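Local coordinates for protein CT398 (Chlamydia trachomatis, PDB 4ILO) that is of unknown function but, with its long coiled-coil hairpin and zinc ribbon, may bind DNA or RNA, at residues A[51-56]-A[130-135]; A[82-87]-A[94-99]; A[16-21]-A[180-185]. All coordinates share one frame; numbering follows the deposited sequence.

Contact 1 of 3, residues A[51-56]-A[130-135]; sequences EKEQEM and SLKESL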
loop_
_atom_site.group_PDB
_atom_site.type_symbol
_atom_site.label_atom_id
_atom_site.label_comp_id
_atom_site.label_asym_id
_atom_site.label_seq_id
_atom_site.Cartn_x
_atom_site.Cartn_y
_atom_site.Cartn_z
ATOM N N GLU A 51 -17.138 -5.295 7.602
ATOM C CA GLU A 51 -18.369 -5.550 6.865
ATOM C C GLU A 51 -19.119 -6.727 7.472
ATOM O O GLU A 51 -20.350 -6.714 7.543
ATOM C CB GLU A 51 -18.079 -5.795 5.382
ATOM C CG GLU A 51 -17.337 -4.620 4.718
ATOM C CD GLU A 51 -16.851 -4.914 3.304
ATOM O OE1 GLU A 51 -16.766 -6.105 2.918
ATOM O OE2 GLU A 51 -16.552 -3.936 2.579
ATOM N N LYS A 52 -18.385 -7.749 7.928
ATOM C CA LYS A 52 -19.027 -8.912 8.523
ATOM C C LYS A 52 -19.642 -8.561 9.868
ATOM O O LYS A 52 -20.761 -8.996 10.186
ATOM C CB LYS A 52 -18.044 -10.072 8.659
ATOM C CG LYS A 52 -18.687 -11.389 8.374
ATOM C CD LYS A 52 -18.955 -11.393 6.896
ATOM C CE LYS A 52 -19.706 -12.565 6.473
ATOM N NZ LYS A 52 -19.839 -12.465 5.012
ATOM N N GLU A 53 -18.956 -7.746 10.654
ATOM C CA GLU A 53 -19.527 -7.327 11.930
ATOM C C GLU A 53 -20.828 -6.548 11.729
ATOM O O GLU A 53 -21.824 -6.804 12.417
ATOM C CB GLU A 53 -18.485 -6.537 12.718
ATOM C CG GLU A 53 -17.370 -7.451 13.226
ATOM C CD GLU A 53 -16.320 -6.723 14.093
ATOM O OE1 GLU A 53 -16.212 -5.485 13.991
ATOM O OE2 GLU A 53 -15.612 -7.397 14.886
ATOM N N GLN A 54 -20.867 -5.640 10.750
ATOM C CA GLN A 54 -22.092 -4.857 10.551
ATOM C C GLN A 54 -23.235 -5.737 10.081
ATOM O O GLN A 54 -24.398 -5.492 10.417
ATOM C CB GLN A 54 -21.859 -3.730 9.549
ATOM C CG GLN A 54 -20.758 -2.762 10.013
ATOM C CD GLN A 54 -20.519 -1.636 9.031
ATOM O OE1 GLN A 54 -21.282 -1.478 8.063
ATOM N NE2 GLN A 54 -19.450 -0.840 9.267
ATOM N N GLU A 55 -22.916 -6.728 9.255
ATOM C CA GLU A 55 -23.905 -7.688 8.799
ATOM C C GLU A 55 -24.426 -8.524 9.966
ATOM O O GLU A 55 -25.627 -8.788 10.047
ATOM C CB GLU A 55 -23.266 -8.527 7.693
ATOM C CG GLU A 55 -23.893 -9.838 7.349
ATOM C CD GLU A 55 -23.128 -10.543 6.223
ATOM O OE1 GLU A 55 -22.358 -9.857 5.474
ATOM O OE2 GLU A 55 -23.310 -11.777 6.104
ATOM N N MET A 56 -23.546 -8.896 10.904
ATOM C CA MET A 56 -23.969 -9.654 12.072
ATOM C C MET A 56 -24.858 -8.815 12.949
ATOM O O MET A 56 -25.749 -9.350 13.618
ATOM C CB MET A 56 -22.791 -10.072 12.956
ATOM C CG MET A 56 -21.803 -11.085 12.342
ATOM S SD MET A 56 -22.628 -12.506 11.666
ATOM C CE MET A 56 -22.916 -13.413 13.167
ATOM N N SER A 130 -13.168 -17.033 11.102
ATOM C CA SER A 130 -12.081 -17.329 10.190
ATOM C C SER A 130 -11.358 -16.053 9.752
ATOM O O SER A 130 -10.124 -16.057 9.549
ATOM C CB SER A 130 -12.685 -18.050 8.994
ATOM O OG SER A 130 -11.681 -18.507 8.142
ATOM N N LEU A 131 -12.098 -14.953 9.567
ATOM C CA LEU A 131 -11.427 -13.709 9.135
ATOM C C LEU A 131 -10.595 -13.091 10.261
ATOM O O LEU A 131 -9.524 -12.513 10.018
ATOM C CB LEU A 131 -12.455 -12.687 8.623
ATOM C CG LEU A 131 -13.154 -12.919 7.286
ATOM C CD1 LEU A 131 -14.414 -12.062 7.188
ATOM C CD2 LEU A 131 -12.216 -12.617 6.101
ATOM N N LYS A 132 -11.076 -13.170 11.497
ATOM C CA LYS A 132 -10.283 -12.714 12.637
ATOM C C LYS A 132 -9.005 -13.547 12.792
ATOM O O LYS A 132 -7.908 -13.001 13.026
ATOM C CB LYS A 132 -11.153 -12.798 13.888
ATOM C CG LYS A 132 -12.147 -11.644 14.019
ATOM C CD LYS A 132 -13.036 -11.800 15.260
ATOM C CE LYS A 132 -14.098 -10.670 15.389
ATOM N NZ LYS A 132 -15.116 -10.924 16.487
ATOM N N GLU A 133 -9.118 -14.871 12.631
ATOM C CA GLU A 133 -7.938 -15.732 12.673
ATOM C C GLU A 133 -6.939 -15.312 11.617
ATOM O O GLU A 133 -5.736 -15.266 11.875
ATOM C CB GLU A 133 -8.338 -17.183 12.420
ATOM C CG GLU A 133 -7.238 -18.222 12.725
ATOM C CD GLU A 133 -7.810 -19.586 13.157
ATOM O OE1 GLU A 133 -7.271 -20.202 14.120
ATOM O OE2 GLU A 133 -8.810 -20.048 12.541
ATOM N N SER A 134 -7.425 -15.039 10.408
ATOM C CA SER A 134 -6.551 -14.686 9.299
ATOM C C SER A 134 -5.890 -13.324 9.534
ATOM O O SER A 134 -4.695 -13.142 9.245
ATOM C CB SER A 134 -7.345 -14.738 7.994
ATOM O OG SER A 134 -6.741 -13.968 7.001
ATOM N N LEU A 135 -6.632 -12.380 10.121
ATOM C CA LEU A 135 -6.053 -11.104 10.520
ATOM C C LEU A 135 -4.959 -11.291 11.574
ATOM O O LEU A 135 -3.896 -10.650 11.513
ATOM C CB LEU A 135 -7.156 -10.178 11.041
ATOM C CG LEU A 135 -6.708 -8.783 11.481
ATOM C CD1 LEU A 135 -5.841 -8.145 10.422
ATOM C CD2 LEU A 135 -7.911 -7.909 11.764
HETATM O O HOH W 1 -16.991 -9.028 16.386
#
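The ends of Glu53 and Lys132 meet at one flank of the two helices and are joined mainly through one water. The water donates to Glu53 OE2 at 2.6 Å and accepts from Lys132 NZ at 2.7 Å, while the direct ion pair between OE2 and NZ is long, 3.9 Å. The carboxylate oxygen in fact comes nearer to carbon than to nitrogen, with Lys132 CE 3.6 Å from Glu53 OE2. Both side chains leave their helices beside the backbone N (chi1 -71° for Glu53, -78° for Lys132) and run extended from CG onward, meeting at about a right angle. Long, flexible and oppositely charged, they suit a solvent-exposed flank, where a water can hydrogen-bond to both charged groups.

The apolar part of the contact is slight: CB of Lys52 faces CD1 of Leu131 at 4.4 Å, a loose approach between backbones whose nearest CA atoms, those of the same two residues, are 9.0 Å apart. Lysine is useful here because its carbon chain can lie beside leucine while its amine turns elsewhere; Lys52 NZ forms a long salt bridge, 3.7 Å, with Glu55 OE1 on its own helix. Glu55 is tied in turn by OE2 to the hydroxyl of Ser124.

The helical neighbours extend the interface along the axis. Leu131 also packs on Val49, Lys52 on Leu127, and Met56 on Gln121, Ser124 and Glu125. A modest apolar seam flanked by charged residues that link the helices at the surface is characteristic of a coiled coil, here formed by helices 2-86 and 90-171 of the CT398-like hairpin.

Contact 2 of 3, residues A[82-87]-A[94-99]; sequences NQQAAV and NALTQE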
loop_
_atom_site.group_PDB
_atom_site.type_symbol
_atom_site.label_atom_id
_atom_site.label_comp_id
_atom_site.label_asym_id
_atom_site.label_seq_id
_atom_site.Cartn_x
_atom_site.Cartn_y
_atom_site.Cartn_z
ATOM N N ASN A 82 -59.225 -19.347 23.211
ATOM C CA ASN A 82 -60.079 -19.136 24.365
ATOM C C ASN A 82 -61.424 -18.536 23.950
ATOM O O ASN A 82 -62.471 -18.956 24.458
ATOM C CB ASN A 82 -59.337 -18.280 25.400
ATOM C CG ASN A 82 -58.040 -18.944 25.867
ATOM O OD1 ASN A 82 -57.904 -20.181 25.844
ATOM N ND2 ASN A 82 -57.081 -18.133 26.256
ATOM N N GLN A 83 -61.423 -17.559 23.024
ATOM C CA GLN A 83 -62.689 -16.950 22.600
ATOM C C GLN A 83 -63.605 -17.993 21.976
ATOM O O GLN A 83 -64.806 -18.044 22.262
ATOM C CB GLN A 83 -62.451 -15.837 21.582
ATOM C CG GLN A 83 -61.940 -14.543 22.150
ATOM C CD GLN A 83 -61.585 -13.492 21.097
ATOM O OE1 GLN A 83 -62.243 -13.368 20.071
ATOM N NE2 GLN A 83 -60.529 -12.715 21.370
ATOM N N GLN A 84 -63.041 -18.836 21.116
ATOM C CA GLN A 84 -63.836 -19.800 20.397
ATOM C C GLN A 84 -64.441 -20.836 21.335
ATOM O O GLN A 84 -65.551 -21.309 21.087
ATOM C CB GLN A 84 -62.977 -20.483 19.325
ATOM C CG GLN A 84 -63.809 -21.349 18.403
ATOM C CD GLN A 84 -62.996 -22.144 17.412
ATOM O OE1 GLN A 84 -63.198 -22.098 16.162
ATOM N NE2 GLN A 84 -62.086 -22.884 17.940
ATOM N N ALA A 85 -63.726 -21.223 22.396
ATOM C CA ALA A 85 -64.269 -22.213 23.320
ATOM C C ALA A 85 -65.584 -21.752 23.927
ATOM O O ALA A 85 -66.393 -22.603 24.313
ATOM C CB ALA A 85 -63.254 -22.544 24.422
ATOM N N ALA A 86 -65.822 -20.428 24.000
ATOM C CA ALA A 86 -67.028 -19.862 24.602
ATOM C C ALA A 86 -68.113 -19.439 23.609
ATOM O O ALA A 86 -69.201 -19.047 24.055
ATOM C CB ALA A 86 -66.688 -18.618 25.429
ATOM N N VAL A 87 -67.856 -19.443 22.293
ATOM C CA VAL A 87 -68.864 -18.905 21.375
ATOM C C VAL A 87 -70.001 -19.910 21.179
ATOM O O VAL A 87 -69.825 -21.138 21.249
ATOM C CB VAL A 87 -68.290 -18.453 20.010
ATOM C CG1 VAL A 87 -67.527 -17.174 20.144
ATOM C CG2 VAL A 87 -67.490 -19.552 19.363
ATOM N N ASN A 94 -67.047 -19.941 13.136
ATOM C CA ASN A 94 -66.381 -20.138 11.861
ATOM C C ASN A 94 -65.367 -19.036 11.621
ATOM O O ASN A 94 -64.294 -19.296 11.080
ATOM C CB ASN A 94 -67.416 -20.156 10.715
ATOM C CG ASN A 94 -68.202 -21.494 10.658
ATOM O OD1 ASN A 94 -67.731 -22.508 11.177
ATOM N ND2 ASN A 94 -69.374 -21.502 9.970
ATOM N N ALA A 95 -65.705 -17.804 12.014
ATOM C CA ALA A 95 -64.792 -16.689 11.836
ATOM C C ALA A 95 -63.505 -16.956 12.597
ATOM O O ALA A 95 -62.411 -16.803 12.046
ATOM C CB ALA A 95 -65.451 -15.413 12.330
ATOM N N LEU A 96 -63.629 -17.482 13.820
ATOM C CA LEU A 96 -62.459 -17.815 14.625
ATOM C C LEU A 96 -61.655 -18.961 14.018
ATOM O O LEU A 96 -60.421 -18.912 13.986
ATOM C CB LEU A 96 -62.926 -18.144 16.041
ATOM C CG LEU A 96 -63.352 -16.796 16.675
ATOM C CD1 LEU A 96 -64.101 -16.983 17.938
ATOM C CD2 LEU A 96 -62.128 -15.989 16.967
ATOM N N THR A 97 -62.326 -19.988 13.490
ATOM C CA THR A 97 -61.584 -21.015 12.760
ATOM C C THR A 97 -60.728 -20.378 11.669
ATOM O O THR A 97 -59.514 -20.654 11.560
ATOM C CB THR A 97 -62.566 -22.014 12.158
ATOM O OG1 THR A 97 -63.158 -22.785 13.220
ATOM C CG2 THR A 97 -61.893 -22.960 11.214
ATOM N N GLN A 98 -61.362 -19.525 10.843
ATOM C CA GLN A 98 -60.694 -18.973 9.682
ATOM C C GLN A 98 -59.555 -18.062 10.124
ATOM O O GLN A 98 -58.474 -18.102 9.543
ATOM C CB GLN A 98 -61.693 -18.227 8.798
ATOM C CG GLN A 98 -62.712 -19.175 8.132
ATOM C CD GLN A 98 -64.068 -18.527 7.805
ATOM O OE1 GLN A 98 -64.214 -17.291 7.784
ATOM N NE2 GLN A 98 -65.083 -19.373 7.571
ATOM N N GLU A 99 -59.799 -17.235 11.147
ATOM C CA GLU A 99 -58.755 -16.350 11.634
ATOM C C GLU A 99 -57.559 -17.145 12.156
ATOM O O GLU A 99 -56.406 -16.788 11.900
ATOM C CB GLU A 99 -59.308 -15.425 12.713
ATOM C CG GLU A 99 -58.319 -14.315 13.067
ATOM C CD GLU A 99 -58.289 -13.124 12.087
ATOM O OE1 GLU A 99 -59.304 -12.816 11.392
ATOM O OE2 GLU A 99 -57.220 -12.471 12.048
#
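Thr97 OG1 has an end of the Gln84 side-chain amide 3.0 Å away across the hairpin (Gln84 OE1 as deposited), a close polar approach for which no bond direction is fixed. Separately, Thr97 OG1 makes a weak hydrogen bond to Phe93 O one turn back on its own helix, as a short hydroxyl close to its backbone can.

Leu96 fills the middle of the contact. Its CD1 rests on the opposite helix at Gln84, 3.7 Å from CA and 3.9 Å from CB, and meets Val87 CG1 at 4.1 Å. The other branch, CD2, lies 4.1 Å from Gln83 OE1, on a side chain that passes at about a right angle. For Leu96, chi1 -72° turns CG toward helix 82-86, and chi2 168° sets CD1 on Gln84 and CD2 beside Gln83. The extended Gln84 slides past in the opposite direction, and glutamine suits its place because its CB and CG lie along Leu96 while its amide may serve Thr97. A branched apolar residue suits position 96 because each methyl can cover a different neighbour.

Leu80 and Phe93 continue the packing: Leu96 touches the first, and Gln84 and Val87 the second. The axes of helical segments 82-86 and 94-99 approach to 9.7 Å and run nearly antiparallel, at 156°. Only six residues separate 82-87 from 94-99, so this is the turn end of an antiparallel alpha-helical hairpin, the tip of the CT398-like coiled coil.

Contact 3 of 3, residues A[16-21]-A[180-185]; sequences ELDIKM and SVYERL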
loop_
_atom_site.group_PDB
_atom_site.type_symbol
_atom_site.label_atom_id
_atom_site.label_comp_id
_atom_site.label_asym_id
_atom_site.label_seq_id
_atom_site.Cartn_x
_atom_site.Cartn_y
_atom_site.Cartn_z
ATOM N N GLU A 16 30.614 10.422 -6.710
ATOM C CA GLU A 16 30.469 9.125 -6.039
ATOM C C GLU A 16 29.480 9.205 -4.875
ATOM O O GLU A 16 28.696 8.261 -4.642
ATOM C CB GLU A 16 31.833 8.596 -5.588
ATOM C CG GLU A 16 32.737 8.211 -6.757
ATOM C CD GLU A 16 32.025 7.281 -7.760
ATOM O OE1 GLU A 16 31.592 6.167 -7.368
ATOM O OE2 GLU A 16 31.902 7.670 -8.950
ATOM N N LEU A 17 29.464 10.337 -4.162
ATOM C CA LEU A 17 28.473 10.527 -3.110
ATOM C C LEU A 17 27.069 10.595 -3.696
ATOM O O LEU A 17 26.150 9.916 -3.215
ATOM C CB LEU A 17 28.796 11.778 -2.298
ATOM C CG LEU A 17 30.167 11.746 -1.621
ATOM C CD1 LEU A 17 30.491 13.095 -0.948
ATOM C CD2 LEU A 17 30.278 10.578 -0.629
ATOM N N ASP A 18 26.897 11.374 -4.766
ATOM C CA ASP A 18 25.585 11.475 -5.390
ATOM C C ASP A 18 25.067 10.118 -5.888
ATOM O O ASP A 18 23.866 9.826 -5.768
ATOM C CB ASP A 18 25.598 12.538 -6.478
ATOM C CG ASP A 18 25.593 13.944 -5.895
ATOM O OD1 ASP A 18 24.956 14.101 -4.836
ATOM O OD2 ASP A 18 26.221 14.878 -6.467
ATOM N N ILE A 19 25.939 9.273 -6.449
ATOM C CA ILE A 19 25.473 7.976 -6.940
ATOM C C ILE A 19 24.928 7.135 -5.786
ATOM O O ILE A 19 23.832 6.551 -5.869
ATOM C CB ILE A 19 26.599 7.239 -7.689
ATOM C CG1 ILE A 19 26.985 7.998 -8.968
ATOM C CG2 ILE A 19 26.161 5.755 -7.992
ATOM C CD1 ILE A 19 25.882 8.226 -9.939
ATOM N N LYS A 20 25.694 7.056 -4.696
ATOM C CA LYS A 20 25.230 6.335 -3.514
ATOM C C LYS A 20 23.896 6.888 -3.035
ATOM O O LYS A 20 22.962 6.126 -2.749
ATOM C CB LYS A 20 26.268 6.431 -2.402
ATOM C CG LYS A 20 27.551 5.692 -2.695
ATOM C CD LYS A 20 28.391 5.588 -1.440
ATOM C CE LYS A 20 29.872 5.489 -1.746
ATOM N NZ LYS A 20 30.670 5.626 -0.489
ATOM N N MET A 21 23.786 8.222 -2.954
ATOM C CA MET A 21 22.561 8.820 -2.445
ATOM C C MET A 21 21.380 8.490 -3.340
ATOM O O MET A 21 20.272 8.297 -2.842
ATOM C CB MET A 21 22.714 10.332 -2.271
ATOM C CG MET A 21 23.342 10.702 -0.914
ATOM S SD MET A 21 23.064 12.409 -0.371
ATOM C CE MET A 21 23.350 13.342 -1.878
ATOM N N SER A 180 27.665 23.511 -11.316
ATOM C CA SER A 180 26.412 23.952 -11.915
ATOM C C SER A 180 26.042 23.149 -13.172
ATOM O O SER A 180 24.863 22.859 -13.410
ATOM C CB SER A 180 26.546 25.441 -12.240
ATOM O OG SER A 180 25.484 25.844 -13.075
ATOM N N VAL A 181 27.028 22.801 -14.004
ATOM C CA VAL A 181 26.755 21.938 -15.156
ATOM C C VAL A 181 26.468 20.512 -14.676
ATOM O O VAL A 181 25.457 19.891 -15.054
ATOM C CB VAL A 181 27.953 21.982 -16.138
ATOM C CG1 VAL A 181 27.888 20.857 -17.188
ATOM C CG2 VAL A 181 28.046 23.317 -16.815
ATOM N N TYR A 182 27.364 19.989 -13.832
ATOM C CA TYR A 182 27.274 18.629 -13.314
ATOM C C TYR A 182 25.891 18.355 -12.771
ATOM O O TYR A 182 25.269 17.335 -13.095
ATOM C CB TYR A 182 28.305 18.445 -12.188
ATOM C CG TYR A 182 28.031 17.259 -11.302
ATOM C CD1 TYR A 182 28.284 15.970 -11.738
ATOM C CD2 TYR A 182 27.486 17.429 -10.039
ATOM C CE1 TYR A 182 27.997 14.853 -10.924
ATOM C CE2 TYR A 182 27.197 16.331 -9.212
ATOM C CZ TYR A 182 27.457 15.050 -9.656
ATOM O OH TYR A 182 27.182 13.968 -8.845
ATOM N N GLU A 183 25.402 19.268 -11.950
ATOM C CA GLU A 183 24.165 19.055 -11.212
ATOM C C GLU A 183 22.961 18.978 -12.153
ATOM O O GLU A 183 22.054 18.171 -11.932
ATOM C CB GLU A 183 24.004 20.192 -10.194
ATOM C CG GLU A 183 22.871 19.999 -9.227
ATOM C CD GLU A 183 22.869 21.033 -8.112
ATOM O OE1 GLU A 183 23.283 22.187 -8.380
ATOM O OE2 GLU A 183 22.449 20.680 -6.974
ATOM N N ARG A 184 22.933 19.808 -13.211
ATOM C CA ARG A 184 21.833 19.742 -14.175
ATOM C C ARG A 184 21.906 18.459 -14.993
ATOM O O ARG A 184 20.891 17.760 -15.179
ATOM C CB ARG A 184 21.845 20.995 -15.061
ATOM C CG ARG A 184 21.651 22.312 -14.254
ATOM C CD ARG A 184 21.376 23.511 -15.152
ATOM N NE ARG A 184 20.962 24.717 -14.425
ATOM C CZ ARG A 184 20.403 25.787 -15.003
ATOM N NH1 ARG A 184 20.181 25.816 -16.321
ATOM N NH2 ARG A 184 20.057 26.841 -14.267
ATOM N N LEU A 185 23.114 18.079 -15.414
ATOM C CA LEU A 185 23.301 16.782 -16.074
ATOM C C LEU A 185 22.802 15.639 -15.189
ATOM O O LEU A 185 22.085 14.743 -15.659
ATOM C CB LEU A 185 24.790 16.581 -16.422
ATOM C CG LEU A 185 25.313 17.367 -17.636
ATOM C CD1 LEU A 185 26.773 17.086 -17.836
ATOM C CD2 LEU A 185 24.470 17.011 -18.926
#
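The short helix 176-189 docks against the base of the coiled-coil hairpin, and Tyr182 is the residue that reaches across from it to Asp18 on helix 2-86. Its hydroxyl donates a hydrogen bond to Asp18 OD2, with Tyr182 OH and Asp18 OD2 2.7 Å apart. The acceptor uses its anti lone pair, the one directed away from OD1. Carboxylate and ring are nearly coplanar, 18° between their planes, and the oxygen arrives at the ring edge, 3.3 Å from Tyr182 CE2. Asp18 CB also lies close, 3.2 Å from Tyr182 OH.

Tyrosine suits this place because the gap is wide: the nearest CA atoms, of Asp18 and Glu183, are 9.7 Å apart. With CG anti to the backbone N (chi1 162°), the ring projects toward the hairpin and carries its hydroxyl to the far helix. This ties helix 2-86 of the hairpin to helix 176-189, which leads on toward the C4-type zinc ribbon. The ring packs on Ile11, Ile14 and Gln15 of helix 2-86 and on Val193, so its carbons are in largely apolar company while its polar end meets an acid.

Asp18 and Tyr182 are both buried, and the bond gives each a polar partner there. OD1 of Asp18 has a weak, long ion pair with Arg167, which may help to stabilise the carboxylate as an anion. From the same short helix, Val181 and Leu185 touch Ile232 in strand 232-234.

All three contacts involve helix 2-86. Contacts 1 and 2 pair it with helix 90-171, part-way along the hairpin and at its tip, whereas contact 3 pairs it with helix 176-189 on the other side of the chain's centre. The centres of contacts 2 and 3 are about 99 Å apart, which conveys how elongated the molecule is. Contacts 1 and 2 are surface contacts: the first relies on charge and water with little apolar touch, the second on a leucine packed against the carbon chains of two glutamines and against a valine. Contact 3 rests on one direct hydrogen bond between buried side chains, at the end where the hairpin meets the zinc-ribbon region.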